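Local coordinates for 3-deoxy-d-manno-octulosonic-acid transferase (Acinetobacter baumannii, PDB 4BFC), which probably binds the sugar nucleotide CMP-Kdo through this C-terminal domain, as the donor for transferring Kdo residues to a lipid A precursor, at residues A[124-129]-A[147-152]. Residues are numbered along the deposited sequence; the frame is centred on the assembly and turned at random. Where two conformers were deposited one is given.
Sequences LWYALS and ILEPMV
Tyr126 and Pro150 make the tight half of this helix-to-helix contact, a CH-pi pairing in which the proline ring rests on one face of the phenol. Pro150 CD sits 3.9 Å from the ring centroid of Tyr126, over the face and 23° off its normal. It is displaced toward the CZ and CE2 side of the rim, and the Pro150 CD to Tyr126 CZ distance falls to 3.6 Å. The rest of the pyrrolidine follows the same face: Pro150 CB lies 3.8 Å from Tyr126 CD1, and Pro150 CG stands over the CE1 and CZ side of the same ring. With Tyr126 CG anti to its carbonyl carbon (chi1 -73°), the phenol reaches out from helix 122-128 and runs alongside Pro150, both side chains pointing the same way.

Such helix-to-helix packing beside a parallel sheet belongs to the Rossmann-like C-terminal domain of a GT-B glycosyltransferase, the half that in this architecture usually binds the nucleotide-sugar donor. Helices 122-128 and 148-152 flank neighbouring strands of that sheet, and both Tyr126 and Pro150 also touch Cys132 and Val134 of strand 131-134.

Glu149, partly exposed where Tyr126 and Pro150 are buried, forms the looser, more polar side. Its CB meets Tyr126 CE2 obliquely at 3.9 Å, and no direct hydrogen bond joins the segments; one ordered water does so instead. The phenol OH of Tyr126 donates to this water at 2.8 Å, and the water in turn donates to Glu149 OE1 at 2.7 Å. The carboxylate is turned 66° from the phenol plane, and its other oxygen, OE2, is hydrogen-bonded to Trp123 NE1. Held at both oxygens, the carboxylate is probably limited in its rotation, with OE1 toward the water.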
ATOM      1  N   LEU A 124      19.815  -1.121  -8.375  1.00 24.90           N
ATOM      2  CA  LEU A 124      21.025  -1.926  -8.385  1.00 22.68           C
ATOM      3  C   LEU A 124      20.757  -3.306  -9.043  1.00 23.26           C
ATOM      4  O   LEU A 124      21.567  -3.736  -9.874  1.00 22.75           O
ATOM      5  CB  LEU A 124      21.557  -2.119  -6.947  1.00 25.00           C
ATOM      6  CG  LEU A 124      22.730  -3.038  -6.567  1.00 25.03           C
ATOM      7  CD1 LEU A 124      23.897  -2.624  -7.422  1.00 26.59           C
ATOM      8  CD2 LEU A 124      23.043  -2.946  -5.045  1.00 23.44           C
ATOM      9  N   TRP A 125      19.680  -3.974  -8.606  1.00 21.35           N
ATOM     10  CA  TRP A 125      19.354  -5.342  -9.098  1.00 21.56           C
ATOM     11  C   TRP A 125      19.032  -5.295 -10.567  1.00 20.87           C
ATOM     12  O   TRP A 125      19.551  -6.091 -11.321  1.00 21.70           O
ATOM     13  CB  TRP A 125      18.254  -5.992  -8.296  1.00 23.45           C
ATOM     14  CG  TRP A 125      18.548  -5.847  -6.808  1.00 22.17           C
ATOM     15  CD1 TRP A 125      17.753  -5.245  -5.868  1.00 24.64           C
ATOM     16  CD2 TRP A 125      19.808  -6.151  -6.126  1.00 24.87           C
ATOM     17  NE1 TRP A 125      18.386  -5.184  -4.647  1.00 24.16           N
ATOM     18  CE2 TRP A 125      19.628  -5.714  -4.734  1.00 24.13           C
ATOM     19  CE3 TRP A 125      21.022  -6.700  -6.514  1.00 23.40           C
ATOM     20  CZ2 TRP A 125      20.619  -5.851  -3.803  1.00 24.20           C
ATOM     21  CZ3 TRP A 125      22.053  -6.789  -5.558  1.00 22.15           C
ATOM     22  CH2 TRP A 125      21.823  -6.426  -4.225  1.00 22.90           C
ATOM     23  N   TYR A 126      18.156  -4.378 -10.994  1.00 21.02           N
ATOM     24  CA  TYR A 126      17.958  -4.261 -12.485  1.00 22.27           C
ATOM     25  C   TYR A 126      19.289  -4.038 -13.250  1.00 23.95           C
ATOM     26  O   TYR A 126      19.518  -4.608 -14.293  1.00 22.91           O
ATOM     27  CB  TYR A 126      17.078  -3.039 -12.807  1.00 22.62           C
ATOM     28  CG  TYR A 126      15.627  -3.165 -12.481  1.00 21.54           C
ATOM     29  CD1 TYR A 126      14.946  -4.343 -12.814  1.00 20.28           C
ATOM     30  CD2 TYR A 126      14.905  -2.110 -11.874  1.00 20.79           C
ATOM     31  CE1 TYR A 126      13.603  -4.493 -12.561  1.00 22.41           C
ATOM     32  CE2 TYR A 126      13.538  -2.259 -11.625  1.00 19.30           C
ATOM     33  CZ  TYR A 126      12.904  -3.434 -11.972  1.00 22.55           C
ATOM     34  OH  TYR A 126      11.582  -3.585 -11.757  1.00 22.47           O
ATOM     35  N   ALA A 127      20.195  -3.228 -12.697  1.00 22.48           N
ATOM     36  CA  ALA A 127      21.465  -2.959 -13.386  1.00 23.77           C
ATOM     37  C   ALA A 127      22.362  -4.231 -13.468  1.00 24.84           C
ATOM     38  O   ALA A 127      23.297  -4.301 -14.272  1.00 29.04           O
ATOM     39  CB  ALA A 127      22.221  -1.829 -12.699  1.00 22.69           C
ATOM     40  N   LEU A 128      22.062  -5.218 -12.646  1.00 21.23           N
ATOM     41  CA  LEU A 128      22.795  -6.499 -12.655  1.00 21.59           C
ATOM     42  C   LEU A 128      22.109  -7.586 -13.501  1.00 24.60           C
ATOM     43  O   LEU A 128      22.647  -8.714 -13.664  1.00 23.05           O
ATOM     44  CB  LEU A 128      23.080  -6.989 -11.222  1.00 25.23           C
ATOM     45  CG  LEU A 128      24.070  -6.117 -10.414  1.00 26.31           C
ATOM     46  CD1 LEU A 128      24.166  -6.654  -9.002  1.00 27.17           C
ATOM     47  CD2 LEU A 128      25.449  -6.149 -11.074  1.00 31.12           C
ATOM     48  N   SER A 129      20.913  -7.290 -14.030  1.00 21.40           N
ATOM     49  CA  SER A 129      20.085  -8.348 -14.590  1.00 21.01           C
ATOM     50  C   SER A 129      20.323  -8.501 -16.124  1.00 18.93           C
ATOM     51  O   SER A 129      20.519  -7.481 -16.861  1.00 21.05           O
ATOM     52  CB  SER A 129      18.605  -7.962 -14.396  1.00 20.02           C
ATOM     53  OG  SER A 129      18.285  -7.731 -13.005  1.00 21.49           O
ATOM     54  N   ILE A 147       7.271  -0.467 -15.221  1.00 23.35           N
ATOM     55  CA  ILE A 147       8.289  -1.069 -16.107  1.00 21.53           C
ATOM     56  C   ILE A 147       9.325  -0.100 -16.677  1.00 19.49           C
ATOM     57  O   ILE A 147      10.213  -0.527 -17.352  1.00 23.36           O
ATOM     58  CB  ILE A 147       7.545  -1.865 -17.220  1.00 20.34           C
ATOM     59  CG1 ILE A 147       6.657  -0.908 -18.058  1.00 22.94           C
ATOM     60  CG2 ILE A 147       6.742  -2.996 -16.610  1.00 23.55           C
ATOM     61  CD1 ILE A 147       6.499  -1.459 -19.494  1.00 24.87           C
ATOM     62  N   LEU A 148       9.201   1.214 -16.453  1.00 23.33           N
ATOM     63  CA  LEU A 148      10.144   2.166 -17.070  1.00 22.39           C
ATOM     64  C   LEU A 148      11.554   2.021 -16.544  1.00 22.88           C
ATOM     65  O   LEU A 148      12.546   2.222 -17.274  1.00 25.49           O
ATOM     66  CB  LEU A 148       9.605   3.607 -16.817  1.00 22.95           C
ATOM     67  CG  LEU A 148       8.324   3.971 -17.588  1.00 26.77           C
ATOM     68  CD1 LEU A 148       7.845   5.381 -17.194  1.00 28.14           C
ATOM     69  CD2 LEU A 148       8.593   3.868 -19.066  1.00 28.02           C
ATOM     70  N   GLU A 149      11.666   1.629 -15.260  1.00 26.70           N
ATOM     71  CA  GLU A 149      12.971   1.517 -14.637  1.00 30.32           C
ATOM     72  C   GLU A 149      13.871   0.450 -15.327  1.00 26.37           C
ATOM     73  O   GLU A 149      14.944   0.788 -15.843  1.00 25.87           O
ATOM     74  CB  GLU A 149      12.800   1.296 -13.129  1.00 30.38           C
ATOM     75  CG  GLU A 149      11.969   2.392 -12.455  1.00 35.85           C
ATOM     76  CD  GLU A 149      11.731   2.192 -10.963  1.00 39.62           C
ATOM     77  OE1 GLU A 149      11.361   1.080 -10.517  1.00 35.30           O
ATOM     78  OE2 GLU A 149      11.923   3.174 -10.208  1.00 45.47           O
ATOM     79  N   PRO A 150      13.385  -0.819 -15.466  1.00 24.67           N
ATOM     80  CA  PRO A 150      14.230  -1.750 -16.251  1.00 24.76           C
ATOM     81  C   PRO A 150      14.447  -1.381 -17.706  1.00 25.58           C
ATOM     82  O   PRO A 150      15.520  -1.647 -18.230  1.00 28.33           O
ATOM     83  CB  PRO A 150      13.528  -3.137 -16.075  1.00 22.87           C
ATOM     84  CG  PRO A 150      12.118  -2.789 -15.733  1.00 25.97           C
ATOM     85  CD  PRO A 150      12.196  -1.502 -14.935  1.00 23.65           C
ATOM     86  N   MET A 151      13.487  -0.707 -18.342  1.00 23.14           N
ATOM     87  CA  MET A 151      13.567  -0.311 -19.747  0.70 23.62           C
ATOM     88  C   MET A 151      14.729   0.660 -19.939  1.00 23.83           C
ATOM     89  O   MET A 151      15.501   0.592 -20.885  1.00 25.95           O
ATOM     90  CB  MET A 151      12.265   0.408 -20.147  0.70 25.34           C
ATOM     91  CG  MET A 151      11.008  -0.447 -20.311  0.70 29.13           C
ATOM     92  SD  MET A 151      11.007  -1.516 -21.776  0.70 30.00           S
ATOM     93  CE  MET A 151       9.540  -2.471 -21.537  0.70 27.00           C
ATOM     94  N   VAL A 152      14.814   1.592 -19.006  1.00 27.77           N
ATOM     95  CA  VAL A 152      15.824   2.655 -19.070  1.00 28.33           C
ATOM     96  C   VAL A 152      17.207   2.034 -18.871  1.00 30.82           C
ATOM     97  O   VAL A 152      18.177   2.482 -19.455  1.00 28.60           O
ATOM     98  CB  VAL A 152      15.478   3.695 -17.951  1.00 28.84           C
ATOM     99  CG1 VAL A 152      16.656   4.562 -17.511  1.00 35.20           C
ATOM    100  CG2 VAL A 152      14.285   4.556 -18.367  1.00 31.20           C
TER
HETATM  101  O   HOH W   1      10.214  -1.177 -11.437  1.00 24.32           O